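Local structure of endoglucanase A (Clostridium longisporum, 6Q1I) at residues P161-E164 with G165-Y168; A210-S214 with S215-N219; S237-F241 with A242-S246; S255-D258 with K259-D263; L299-Y302 with Y303-A307. The protein cleaves internal beta-1,4-glucosidic linkages of barley beta-glucan, lichenan and carboxymethylcellulose, and also hydrolyses xylan, this chain being its family 5 catalytic domain. All coordinates share one frame; numbering follows the deposited sequence. Where two conformers were deposited one is given.

Interaction 1: P161-E164 with G165-Y168; sequences PRLE and GTPY
Leu163 and Thr166 are joined by two hydrogen bonds to a single carbonyl oxygen. Leu163 O receives the backbone N-H of Thr166 (N to O 3.3 Å) and, more closely, its hydroxyl, with OG1 2.9 Å from Leu163 O. Both donors come from the same face of the carbonyl plane, each tilted out of it. Thr166 can supply the second because OG1 sits between its own backbone N and carbonyl carbon (chi1 78°). That hydroxyl oxygen also accepts the backbone N-H of Tyr168 at 3.1 Å from N to OG1, an ST turn that continues the first reversal. Threonine suits this place because one short hydroxyl can both give and take.

The apolar part is slight: Leu163 CD1 lies 4.1 Å from Tyr168 CB, the two side chains running side by side in the same direction.

Charge enters through Glu164, whose OE2 lies over one face of the Arg162 guanidinium, 3.6 Å from NH2; no N-H points at it, and the long salt bridge is purely electrostatic. Arg162 also forms a salt bridge with Glu169 and a hydrogen bond to Gln160 O; Glu169 receives the N-H of Gly165 as well.

Gly165 has a positive phi (82°), natural for a residue lacking CB, at the third position of the type II beta turn Leu163-Thr166, which shapes the surface loop between strand 153-156 and helix 175-194 of the TIM barrel.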
loop_
_atom_site.group_PDB
_atom_site.type_symbol
_atom_site.label_atom_id
_atom_site.label_comp_id
_atom_site.label_asym_id
_atom_site.label_seq_id
_atom_site.Cartn_x
_atom_site.Cartn_y
_atom_site.Cartn_z
ATOM N N PRO A 161 -2.792 -4.095 9.461
ATOM C CA PRO A 161 -2.661 -4.512 10.861
ATOM C C PRO A 161 -3.905 -5.252 11.333
ATOM O O PRO A 161 -5.025 -4.769 11.177
ATOM C CB PRO A 161 -2.467 -3.183 11.602
ATOM C CG PRO A 161 -3.143 -2.172 10.736
ATOM C CD PRO A 161 -2.842 -2.628 9.327
ATOM N N ARG A 162 -3.700 -6.425 11.927
ATOM C CA ARG A 162 -4.808 -7.327 12.217
ATOM C C ARG A 162 -4.359 -8.370 13.234
ATOM O O ARG A 162 -3.172 -8.481 13.553
ATOM C CB ARG A 162 -5.294 -8.015 10.937
ATOM C CG ARG A 162 -4.247 -8.953 10.321
ATOM C CD ARG A 162 -4.571 -9.368 8.895
ATOM N NE ARG A 162 -3.606 -10.338 8.374
ATOM C CZ ARG A 162 -2.457 -10.028 7.769
ATOM N NH1 ARG A 162 -2.091 -8.766 7.599
ATOM N NH2 ARG A 162 -1.671 -10.992 7.315
ATOM N N LEU A 163 -5.328 -9.165 13.716
ATOM C CA LEU A 163 -5.061 -10.241 14.679
ATOM C C LEU A 163 -4.634 -11.500 13.924
ATOM O O LEU A 163 -5.387 -12.469 13.773
ATOM C CB LEU A 163 -6.289 -10.501 15.546
ATOM C CG LEU A 163 -6.703 -9.395 16.518
ATOM C CD1 LEU A 163 -8.078 -9.700 17.120
ATOM C CD2 LEU A 163 -5.675 -9.214 17.634
ATOM N N GLU A 164 -3.389 -11.483 13.442
ATOM C CA GLU A 164 -2.863 -12.626 12.706
ATOM C C GLU A 164 -2.888 -13.877 13.569
ATOM O O GLU A 164 -2.599 -13.836 14.767
ATOM C CB GLU A 164 -1.434 -12.338 12.234
ATOM C CG GLU A 164 -1.379 -11.207 11.219
ATOM C CD GLU A 164 -0.006 -10.992 10.623
ATOM O OE1 GLU A 164 0.803 -11.941 10.595
ATOM O OE2 GLU A 164 0.260 -9.865 10.176
ATOM N N GLY A 165 -3.252 -14.996 12.952
ATOM C CA GLY A 165 -3.267 -16.268 13.635
ATOM C C GLY A 165 -4.498 -16.546 14.474
ATOM O O GLY A 165 -4.553 -17.601 15.118
ATOM N N THR A 166 -5.482 -15.655 14.489
ATOM C CA THR A 166 -6.722 -15.843 15.226
ATOM C C THR A 166 -7.891 -15.976 14.267
ATOM O O THR A 166 -7.784 -15.637 13.083
ATOM C CB THR A 166 -7.008 -14.649 16.149
ATOM O OG1 THR A 166 -7.542 -13.556 15.378
ATOM C CG2 THR A 166 -5.768 -14.220 16.936
ATOM N N PRO A 167 -9.055 -16.407 14.760
ATOM C CA PRO A 167 -10.234 -16.474 13.884
ATOM C C PRO A 167 -10.653 -15.128 13.327
ATOM O O PRO A 167 -11.340 -15.087 12.298
ATOM C CB PRO A 167 -11.313 -17.080 14.793
ATOM C CG PRO A 167 -10.543 -17.872 15.809
ATOM C CD PRO A 167 -9.316 -17.035 16.073
ATOM N N TYR A 168 -10.256 -14.031 13.972
ATOM C CA TYR A 168 -10.658 -12.686 13.598
ATOM C C TYR A 168 -9.731 -12.034 12.579
ATOM O O TYR A 168 -9.938 -10.865 12.227
ATOM C CB TYR A 168 -10.680 -11.818 14.849
ATOM C CG TYR A 168 -11.646 -12.277 15.920
ATOM C CD1 TYR A 168 -13.015 -12.091 15.765
ATOM C CD2 TYR A 168 -11.191 -12.887 17.094
ATOM C CE1 TYR A 168 -13.906 -12.478 16.741
ATOM C CE2 TYR A 168 -12.083 -13.281 18.091
ATOM C CZ TYR A 168 -13.445 -13.080 17.894
ATOM O OH TYR A 168 -14.375 -13.444 18.843
#

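Interaction 2: A210-S214 with S215-N219; sequences AASGS and STTMN
The start of the short helix 215-219, with Ser214 at its N-cap, is tied to the loop that leads into it from strand 204-208 through a cluster of hydroxyls on Ser212, Ser214 and Thr217. At its middle is Thr217 OG1, which donates to Ser212 O over 2.8 Å. The approach is from well above the carbonyl plane, with a C=O...OG1 angle of 109°. Ser214 OG lies equally near, 2.8 Å from Thr217 OG1. Thr217 reaches back to both because its OG1 sits between its backbone N and carbonyl carbon (chi1 54°), which sends the hydroxyl toward the loop.

Just ahead of the cap, Ser212 OG accepts the N-H of Ser214 at 3.0 Å from N to OG, forming an ST turn; serine's compact side chain folds readily onto the backbone two residues on. The first full helical bond follows, nearly straight, from Met218 N to Ser214 O at 2.9 Å. The bent tail of Met218 lies against the carbonyl of Gly213, with CE 3.4 Å from Gly213 O. The flexible thioether suits its buried place, since Met218 also packs on Ser268, Tyr269, Thr272 and Phe273 of helix 256-275.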
loop_
_atom_site.group_PDB
_atom_site.type_symbol
_atom_site.label_atom_id
_atom_site.label_comp_id
_atom_site.label_asym_id
_atom_site.label_seq_id
_atom_site.Cartn_x
_atom_site.Cartn_y
_atom_site.Cartn_z
ATOM N N ALA A 210 -6.840 -4.378 9.062
ATOM C CA ALA A 210 -6.542 -5.230 7.912
ATOM C C ALA A 210 -6.567 -4.474 6.586
ATOM O O ALA A 210 -6.539 -5.096 5.522
ATOM C CB ALA A 210 -7.461 -6.455 7.836
ATOM N N ALA A 211 -6.583 -3.144 6.625
ATOM C CA ALA A 211 -6.846 -2.317 5.447
ATOM C C ALA A 211 -8.148 -2.711 4.757
ATOM O O ALA A 211 -8.334 -2.472 3.561
ATOM C CB ALA A 211 -5.679 -2.294 4.466
ATOM N N SER A 212 -9.081 -3.271 5.516
ATOM C CA SER A 212 -10.350 -3.683 4.941
ATOM C C SER A 212 -11.275 -2.489 4.727
ATOM O O SER A 212 -11.413 -1.620 5.594
ATOM C CB SER A 212 -11.042 -4.675 5.874
ATOM O OG SER A 212 -12.363 -4.916 5.427
ATOM N N GLY A 213 -11.945 -2.478 3.584
ATOM C CA GLY A 213 -12.993 -1.526 3.304
ATOM C C GLY A 213 -14.379 -1.966 3.715
ATOM O O GLY A 213 -15.359 -1.340 3.298
ATOM N N SER A 214 -14.505 -3.029 4.503
ATOM C CA SER A 214 -15.813 -3.424 4.997
ATOM C C SER A 214 -16.415 -2.303 5.835
ATOM O O SER A 214 -15.716 -1.452 6.394
ATOM C CB SER A 214 -15.700 -4.679 5.863
ATOM O OG SER A 214 -15.106 -4.395 7.122
ATOM N N SER A 215 -17.739 -2.325 5.943
ATOM C CA SER A 215 -18.417 -1.310 6.737
ATOM C C SER A 215 -17.914 -1.302 8.177
ATOM O O SER A 215 -17.685 -0.233 8.748
ATOM C CB SER A 215 -19.933 -1.504 6.668
ATOM O OG SER A 215 -20.331 -2.746 7.205
ATOM N N THR A 216 -17.710 -2.478 8.775
ATOM C CA THR A 216 -17.310 -2.516 10.181
ATOM C C THR A 216 -15.954 -1.854 10.387
ATOM O O THR A 216 -15.768 -1.064 11.322
ATOM C CB THR A 216 -17.290 -3.957 10.689
ATOM O OG1 THR A 216 -18.622 -4.484 10.685
ATOM C CG2 THR A 216 -16.746 -4.025 12.109
ATOM N N THR A 217 -14.985 -2.172 9.527
ATOM C CA THR A 217 -13.643 -1.632 9.716
ATOM C C THR A 217 -13.557 -0.166 9.301
ATOM O O THR A 217 -12.903 0.628 9.984
ATOM C CB THR A 217 -12.618 -2.493 8.978
ATOM O OG1 THR A 217 -13.004 -2.632 7.611
ATOM C CG2 THR A 217 -12.546 -3.887 9.614
ATOM N N MET A 218 -14.230 0.224 8.214
ATOM C CA MET A 218 -14.282 1.639 7.862
ATOM C C MET A 218 -14.949 2.447 8.962
ATOM O O MET A 218 -14.476 3.528 9.330
ATOM C CB MET A 218 -15.078 1.850 6.578
ATOM C CG MET A 218 -14.385 1.540 5.302
ATOM S SD MET A 218 -15.203 2.458 3.970
ATOM C CE MET A 218 -16.811 1.689 3.963
ATOM N N ASN A 219 -16.095 1.975 9.448
ATOM C CA ASN A 219 -16.847 2.781 10.397
ATOM C C ASN A 219 -16.045 3.058 11.653
ATOM O O ASN A 219 -16.161 4.152 12.221
ATOM C CB ASN A 219 -18.178 2.124 10.738
ATOM C CG ASN A 219 -19.173 2.201 9.598
ATOM O OD1 ASN A 219 -19.001 2.969 8.649
ATOM N ND2 ASN A 219 -20.231 1.414 9.697
#

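Interaction 3: S237-F241 with A242-S246; sequences SPYFF and AMDTS
Tyr239 O is gripped by two backbone N-H groups, of Met243 at 3.0 Å and of Asp244 at 3.1 Å, N to O. They reach it from opposite faces of its carbonyl plane, so one acceptor serves the first two residues beyond the helix. Before it, Ala242 N meets Pro238 O in the carbonyl plane at 2.8 Å. Proline suits the N-cap here, preceded by a cis peptide bond, because its lack of an N-H costs nothing at a helix start.

The Tyr239 ring swings over the helix end, its CG lying opposite the backbone N (chi1 171°). Asp244 N lies over one of its faces, while Met243 CE arrives at the edge in the ring plane, 3.3 Å from CD1. Asp244 CB rests 3.6 Å from Tyr239 CE2, and its OD2 meets the edge of the Phe240 ring at CD1; that ring stands almost perpendicular to the carboxylate, 84° between planes. Ser246 OG helps to fix the carboxylate's rotation, donating to the syn lone pair of Asp244 OD2 over 2.6 Å.

Phe241 packs instead on Ser295, Arg296 and Leu299, which seats helix 239-242 on helix 293-309, in the connection from strand 229-234 to helix 256-275.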
loop_
_atom_site.group_PDB
_atom_site.type_symbol
_atom_site.label_atom_id
_atom_site.label_comp_id
_atom_site.label_asym_id
_atom_site.label_seq_id
_atom_site.Cartn_x
_atom_site.Cartn_y
_atom_site.Cartn_z
ATOM N N SER A 237 -11.015 -6.231 -5.572
ATOM C CA SER A 237 -12.436 -6.411 -5.774
ATOM C C SER A 237 -12.770 -6.624 -7.238
ATOM O O SER A 237 -12.110 -6.073 -8.124
ATOM C CB SER A 237 -13.180 -5.171 -5.276
ATOM O OG SER A 237 -12.885 -4.988 -3.905
ATOM N N PRO A 238 -13.796 -7.446 -7.527
ATOM C CA PRO A 238 -14.551 -8.269 -6.570
ATOM C C PRO A 238 -13.726 -9.514 -6.208
ATOM O O PRO A 238 -13.105 -10.116 -7.085
ATOM C CB PRO A 238 -15.824 -8.615 -7.337
ATOM C CG PRO A 238 -15.386 -8.621 -8.788
ATOM C CD PRO A 238 -14.301 -7.591 -8.906
ATOM N N TYR A 239 -13.734 -9.869 -4.922
ATOM C CA TYR A 239 -12.819 -10.866 -4.366
ATOM C C TYR A 239 -12.802 -12.184 -5.142
ATOM O O TYR A 239 -11.731 -12.734 -5.417
ATOM C CB TYR A 239 -13.194 -11.110 -2.898
ATOM C CG TYR A 239 -12.469 -12.271 -2.273
ATOM C CD1 TYR A 239 -11.168 -12.139 -1.838
ATOM C CD2 TYR A 239 -13.085 -13.508 -2.136
ATOM C CE1 TYR A 239 -10.492 -13.207 -1.277
ATOM C CE2 TYR A 239 -12.424 -14.578 -1.579
ATOM C CZ TYR A 239 -11.125 -14.422 -1.154
ATOM O OH TYR A 239 -10.457 -15.485 -0.596
ATOM N N PHE A 240 -13.969 -12.742 -5.452
ATOM C CA PHE A 240 -13.978 -14.071 -6.061
ATOM C C PHE A 240 -13.348 -14.074 -7.450
ATOM O O PHE A 240 -12.788 -15.094 -7.871
ATOM C CB PHE A 240 -15.395 -14.642 -6.083
ATOM C CG PHE A 240 -15.912 -15.015 -4.721
ATOM C CD1 PHE A 240 -15.234 -15.930 -3.934
ATOM C CD2 PHE A 240 -17.083 -14.464 -4.234
ATOM C CE1 PHE A 240 -15.703 -16.279 -2.687
ATOM C CE2 PHE A 240 -17.557 -14.813 -2.983
ATOM C CZ PHE A 240 -16.861 -15.721 -2.211
ATOM N N PHE A 241 -13.423 -12.952 -8.167
ATOM C CA PHE A 241 -12.729 -12.816 -9.440
ATOM C C PHE A 241 -11.260 -12.484 -9.232
ATOM O O PHE A 241 -10.378 -13.117 -9.822
ATOM C CB PHE A 241 -13.386 -11.707 -10.270
ATOM C CG PHE A 241 -12.660 -11.402 -11.554
ATOM C CD1 PHE A 241 -12.921 -12.127 -12.708
ATOM C CD2 PHE A 241 -11.692 -10.413 -11.601
ATOM C CE1 PHE A 241 -12.239 -11.855 -13.877
ATOM C CE2 PHE A 241 -11.002 -10.144 -12.781
ATOM C CZ PHE A 241 -11.280 -10.866 -13.916
ATOM N N ALA A 242 -10.986 -11.490 -8.389
ATOM C CA ALA A 242 -9.668 -10.870 -8.322
ATOM C C ALA A 242 -8.628 -11.724 -7.603
ATOM O O ALA A 242 -7.450 -11.708 -7.982
ATOM C CB ALA A 242 -9.785 -9.506 -7.637
ATOM N N MET A 243 -9.024 -12.460 -6.563
ATOM C CA MET A 243 -8.036 -13.057 -5.670
ATOM C C MET A 243 -8.301 -14.520 -5.326
ATOM O O MET A 243 -7.356 -15.269 -5.069
ATOM C CB MET A 243 -7.960 -12.203 -4.394
ATOM C CG MET A 243 -6.904 -12.602 -3.388
ATOM S SD MET A 243 -6.580 -11.257 -2.221
ATOM C CE MET A 243 -8.198 -10.629 -1.901
ATOM N N ASP A 244 -9.559 -14.947 -5.306
ATOM C CA ASP A 244 -9.883 -16.272 -4.791
ATOM C C ASP A 244 -9.477 -17.367 -5.773
ATOM O O ASP A 244 -9.673 -17.242 -6.985
ATOM C CB ASP A 244 -11.381 -16.363 -4.493
ATOM C CG ASP A 244 -11.758 -17.673 -3.833
ATOM O OD1 ASP A 244 -11.255 -17.939 -2.732
ATOM O OD2 ASP A 244 -12.534 -18.451 -4.419
ATOM N N THR A 245 -8.912 -18.454 -5.233
ATOM C CA THR A 245 -8.559 -19.638 -6.011
ATOM C C THR A 245 -9.314 -20.885 -5.558
ATOM O O THR A 245 -8.967 -21.996 -5.980
ATOM C CB THR A 245 -7.052 -19.901 -5.932
ATOM O OG1 THR A 245 -6.672 -20.082 -4.563
ATOM C CG2 THR A 245 -6.283 -18.741 -6.515
ATOM N N SER A 246 -10.327 -20.730 -4.711
ATOM C CA SER A 246 -11.116 -21.850 -4.221
ATOM C C SER A 246 -12.130 -22.269 -5.282
ATOM O O SER A 246 -12.132 -21.773 -6.413
ATOM C CB SER A 246 -11.833 -21.461 -2.932
ATOM O OG SER A 246 -12.994 -20.706 -3.230
#

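Interaction 4: S255-D258 with K259-D263; sequences SSYD and KYSLD
Ser261 folds back on Tyr257, one helical turn earlier, and touches both its carbonyl and its ring. Tyr257 O accepts from Ser261 N and from Ser261 OG, each 2.9 Å away, and the two donors come from opposite faces of the carbonyl plane. Placing OG beside its own backbone N (chi1 -64°) lets the hydroxyl reach back in this way. Ser261 OG also lies over one face of the Tyr257 ring, offset toward the rim, 3.4 Å from Tyr257 CZ. Since its proton goes to the carbonyl, the ring is met by oxygen rather than by an O-H. Serine is small enough to fit against the face of the phenol ring.

Lys259 lies alongside the start of the helix. Its N is bonded to Ser255 O at 3.0 Å, and its methylenes follow, CG being 3.5 Å from that same Ser255 O. The extended side chain then packs on Trp253 and on Tyr302 of helix 293-309.

The turn that carries these residues is set by Ser255 and Asp258. Ser255 OG accepts from Asp258 N over 3.0 Å, and Asp258 OD2 accepts from Ser255 N over 3.1 Å, met from above the carboxylate plane; OD2 is held too by Gly254 N. The negative charge probably interacts favourably with the helix's N-terminal end. This reciprocal pair is a capping box, opening the helix 256-275 on the outside of the TIM barrel.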
loop_
_atom_site.group_PDB
_atom_site.type_symbol
_atom_site.label_atom_id
_atom_site.label_comp_id
_atom_site.label_asym_id
_atom_site.label_seq_id
_atom_site.Cartn_x
_atom_site.Cartn_y
_atom_site.Cartn_z
ATOM N N SER A 255 -20.262 -7.560 -16.380
ATOM C CA SER A 255 -21.702 -7.389 -16.492
ATOM C C SER A 255 -22.147 -6.067 -15.867
ATOM O O SER A 255 -21.392 -5.389 -15.159
ATOM C CB SER A 255 -22.427 -8.525 -15.776
ATOM O OG SER A 255 -22.243 -8.433 -14.375
ATOM N N SER A 256 -23.409 -5.713 -16.130
ATOM C CA SER A 256 -24.003 -4.548 -15.486
ATOM C C SER A 256 -23.961 -4.679 -13.971
ATOM O O SER A 256 -23.672 -3.706 -13.264
ATOM C CB SER A 256 -25.450 -4.375 -15.961
ATOM O OG SER A 256 -25.485 -4.014 -17.325
ATOM N N TYR A 257 -24.247 -5.880 -13.459
ATOM C CA TYR A 257 -24.194 -6.119 -12.018
ATOM C C TYR A 257 -22.775 -5.948 -11.481
ATOM O O TYR A 257 -22.571 -5.355 -10.412
ATOM C CB TYR A 257 -24.728 -7.520 -11.706
ATOM C CG TYR A 257 -24.408 -7.994 -10.305
ATOM C CD1 TYR A 257 -25.231 -7.671 -9.233
ATOM C CD2 TYR A 257 -23.270 -8.754 -10.052
ATOM C CE1 TYR A 257 -24.929 -8.096 -7.946
ATOM C CE2 TYR A 257 -22.964 -9.182 -8.773
ATOM C CZ TYR A 257 -23.796 -8.852 -7.725
ATOM O OH TYR A 257 -23.484 -9.277 -6.451
ATOM N N ASP A 258 -21.777 -6.466 -12.209
ATOM C CA ASP A 258 -20.389 -6.302 -11.786
ATOM C C ASP A 258 -20.035 -4.824 -11.664
ATOM O O ASP A 258 -19.383 -4.404 -10.698
ATOM C CB ASP A 258 -19.436 -6.928 -12.810
ATOM C CG ASP A 258 -19.451 -8.454 -12.809
ATOM O OD1 ASP A 258 -19.774 -9.071 -11.772
ATOM O OD2 ASP A 258 -19.100 -9.032 -13.869
ATOM N N LYS A 259 -20.436 -4.027 -12.656
ATOM C CA LYS A 259 -20.119 -2.603 -12.647
ATOM C C LYS A 259 -20.852 -1.885 -11.522
ATOM O O LYS A 259 -20.255 -1.071 -10.805
ATOM C CB LYS A 259 -20.452 -2.006 -14.016
ATOM C CG LYS A 259 -19.468 -2.447 -15.081
ATOM C CD LYS A 259 -19.924 -2.087 -16.479
ATOM C CE LYS A 259 -18.892 -2.529 -17.507
ATOM N NZ LYS A 259 -19.375 -2.389 -18.903
ATOM N N TYR A 260 -22.138 -2.185 -11.343
ATOM C CA TYR A 260 -22.903 -1.564 -10.270
ATOM C C TYR A 260 -22.295 -1.879 -8.911
ATOM O O TYR A 260 -22.162 -0.995 -8.057
ATOM C CB TYR A 260 -24.350 -2.055 -10.325
ATOM C CG TYR A 260 -25.188 -1.577 -9.163
ATOM C CD1 TYR A 260 -25.747 -0.313 -9.165
ATOM C CD2 TYR A 260 -25.413 -2.393 -8.058
ATOM C CE1 TYR A 260 -26.514 0.127 -8.100
ATOM C CE2 TYR A 260 -26.181 -1.960 -6.992
ATOM C CZ TYR A 260 -26.729 -0.701 -7.025
ATOM O OH TYR A 260 -27.493 -0.254 -5.970
ATOM N N SER A 261 -21.927 -3.137 -8.695
ATOM C CA SER A 261 -21.365 -3.540 -7.415
ATOM C C SER A 261 -20.088 -2.773 -7.115
ATOM O O SER A 261 -19.874 -2.325 -5.979
ATOM C CB SER A 261 -21.091 -5.043 -7.422
ATOM O OG SER A 261 -22.293 -5.765 -7.551
ATOM N N LEU A 262 -19.219 -2.619 -8.116
ATOM C CA LEU A 262 -17.983 -1.886 -7.880
ATOM C C LEU A 262 -18.267 -0.413 -7.625
ATOM O O LEU A 262 -17.641 0.205 -6.756
ATOM C CB LEU A 262 -17.011 -2.097 -9.040
ATOM C CG LEU A 262 -15.605 -1.518 -8.873
ATOM C CD1 LEU A 262 -14.927 -2.022 -7.610
ATOM C CD2 LEU A 262 -14.761 -1.848 -10.089
ATOM N N ASP A 263 -19.214 0.166 -8.363
ATOM C CA ASP A 263 -19.571 1.565 -8.148
ATOM C C ASP A 263 -20.062 1.800 -6.719
ATOM O O ASP A 263 -19.670 2.776 -6.072
ATOM C CB ASP A 263 -20.637 2.007 -9.156
ATOM C CG ASP A 263 -20.090 2.175 -10.564
ATOM O OD1 ASP A 263 -18.875 2.409 -10.728
ATOM O OD2 ASP A 263 -20.892 2.098 -11.513
#

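Interaction 5: L299-Y302 with Y303-A307; sequences LAEY and YVTAA
Leu299 receives the N-H of Tyr303 at its carbonyl oxygen, 2.8 Å from N to O, while its CD1 meets the edge of the Tyr303 ring, 4.3 Å from CD2. That ring is stacked on Phe285 and its hydroxyl is bonded to Ala235 O, so leucine supplies an apolar flank to an otherwise well-anchored aromatic.

Ala300 follows with a near-straight bond from Val304 N to Ala300 O at 3.1 Å, and Val304 CG2 presses against the same oxygen. Both side chains pack on Leu349 of helix 343-356, where the small alanine permits close approach. The helix 293-309 they belong to is the link of the beta-alpha-beta unit between strands 280-285 and 314-318 of the barrel, and Val304 also touches Cys314 on the latter.

Glu301 O takes the N-H of Thr305 at 3.0 Å and has Thr305 OG1 2.9 Å away, brought there because OG1 lies beside its own backbone N (chi1 -59°). Gly352 O is also near that hydroxyl, which accepts in addition from Asn355. The two side chains run together toward helix 343-356, where the extended Glu301 carboxylate forms a salt bridge to Arg351 and bonds to Asn355, a good use of a long acidic arm.

Tyr302 O accepts from Ala306 N at 2.9 Å, and the Tyr302 ring meets Ala306 CB obliquely, 4.2 Å from CE2. The phenol OH is hydrogen-bonded to Asp263 OD2 of helix 256-275.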
loop_
_atom_site.group_PDB
_atom_site.type_symbol
_atom_site.label_atom_id
_atom_site.label_comp_id
_atom_site.label_asym_id
_atom_site.label_seq_id
_atom_site.Cartn_x
_atom_site.Cartn_y
_atom_site.Cartn_z
ATOM N N LEU A 299 -11.904 -5.142 -16.069
ATOM C CA LEU A 299 -11.975 -4.717 -14.676
ATOM C C LEU A 299 -10.978 -3.603 -14.389
ATOM O O LEU A 299 -11.324 -2.604 -13.753
ATOM C CB LEU A 299 -11.723 -5.914 -13.758
ATOM C CG LEU A 299 -11.560 -5.584 -12.275
ATOM C CD1 LEU A 299 -12.817 -4.924 -11.714
ATOM C CD2 LEU A 299 -11.231 -6.835 -11.483
ATOM N N ALA A 300 -9.741 -3.749 -14.871
ATOM C CA ALA A 300 -8.715 -2.740 -14.621
ATOM C C ALA A 300 -9.159 -1.366 -15.110
ATOM O O ALA A 300 -9.033 -0.370 -14.389
ATOM C CB ALA A 300 -7.408 -3.153 -15.305
ATOM N N GLU A 301 -9.671 -1.286 -16.337
ATOM C CA GLU A 301 -10.073 0.014 -16.863
ATOM C C GLU A 301 -11.250 0.574 -16.079
ATOM O O GLU A 301 -11.258 1.751 -15.704
ATOM C CB GLU A 301 -10.440 -0.056 -18.345
ATOM C CG GLU A 301 -10.814 1.336 -18.859
ATOM C CD GLU A 301 -11.288 1.381 -20.293
ATOM O OE1 GLU A 301 -11.231 0.349 -20.988
ATOM O OE2 GLU A 301 -11.713 2.473 -20.722
ATOM N N TYR A 302 -12.261 -0.256 -15.828
ATOM C CA TYR A 302 -13.451 0.247 -15.156
ATOM C C TYR A 302 -13.118 0.699 -13.743
ATOM O O TYR A 302 -13.574 1.756 -13.292
ATOM C CB TYR A 302 -14.542 -0.821 -15.129
ATOM C CG TYR A 302 -15.872 -0.230 -14.738
ATOM C CD1 TYR A 302 -16.739 0.254 -15.711
ATOM C CD2 TYR A 302 -16.249 -0.103 -13.407
ATOM C CE1 TYR A 302 -17.938 0.820 -15.373
ATOM C CE2 TYR A 302 -17.461 0.463 -13.063
ATOM C CZ TYR A 302 -18.291 0.927 -14.056
ATOM O OH TYR A 302 -19.503 1.500 -13.755
ATOM N N TYR A 303 -12.307 -0.090 -13.038
ATOM C CA TYR A 303 -11.921 0.234 -11.670
ATOM C C TYR A 303 -11.211 1.578 -11.604
ATOM O O TYR A 303 -11.574 2.441 -10.800
ATOM C CB TYR A 303 -11.038 -0.901 -11.150
ATOM C CG TYR A 303 -10.791 -0.983 -9.657
ATOM C CD1 TYR A 303 -10.239 0.080 -8.942
ATOM C CD2 TYR A 303 -11.037 -2.165 -8.968
ATOM C CE1 TYR A 303 -9.980 -0.021 -7.592
ATOM C CE2 TYR A 303 -10.764 -2.278 -7.614
ATOM C CZ TYR A 303 -10.250 -1.198 -6.928
ATOM O OH TYR A 303 -9.976 -1.284 -5.578
ATOM N N VAL A 304 -10.192 1.778 -12.441
ATOM C CA VAL A 304 -9.451 3.035 -12.400
ATOM C C VAL A 304 -10.348 4.207 -12.779
ATOM O O VAL A 304 -10.293 5.266 -12.151
ATOM C CB VAL A 304 -8.187 2.964 -13.279
ATOM C CG1 VAL A 304 -7.505 4.309 -13.313
ATOM C CG2 VAL A 304 -7.233 1.902 -12.761
ATOM N N THR A 305 -11.175 4.050 -13.816
ATOM C CA THR A 305 -12.075 5.134 -14.210
ATOM C C THR A 305 -13.021 5.491 -13.070
ATOM O O THR A 305 -13.185 6.663 -12.725
ATOM C CB THR A 305 -12.888 4.745 -15.450
ATOM O OG1 THR A 305 -12.020 4.445 -16.548
ATOM C CG2 THR A 305 -13.805 5.886 -15.871
ATOM N N ALA A 306 -13.632 4.481 -12.456
ATOM C CA ALA A 306 -14.605 4.722 -11.398
ATOM C C ALA A 306 -13.946 5.344 -10.175
ATOM O O ALA A 306 -14.503 6.252 -9.545
ATOM C CB ALA A 306 -15.284 3.407 -11.019
ATOM N N ALA A 307 -12.755 4.878 -9.823
ATOM C CA ALA A 307 -12.064 5.448 -8.677
ATOM C C ALA A 307 -11.628 6.878 -8.960
ATOM O O ALA A 307 -11.815 7.772 -8.126
ATOM C CB ALA A 307 -10.864 4.583 -8.336
#

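Interaction 5 is the most buried, and interaction 1, a turn, and interaction 4, a helix start, lie at the surface; interactions 2 and 3 are partly buried. Interactions 3, 4 and 5 adjoin one another: Tyr302 OH lies 2.7 Å from Asp263 OD2, tying helices 256-275 and 293-309, and Phe241 CE2 packs 3.6 Å from Leu299 CD2. On another part of the barrel, interactions 1 and 2 meet through Pro161 O and Ala210 N, 2.8 Å apart and probably bonded, which links successive strand-following loops. Side-chain hydroxyls bond to the backbone at the turns of 1 and 2, a box of serine and aspartate opens 4, in 3 the Tyr239 ring covers the helix end, and 5 sets aromatic and small apolar side chains beside a polar Glu301-Thr305 edge.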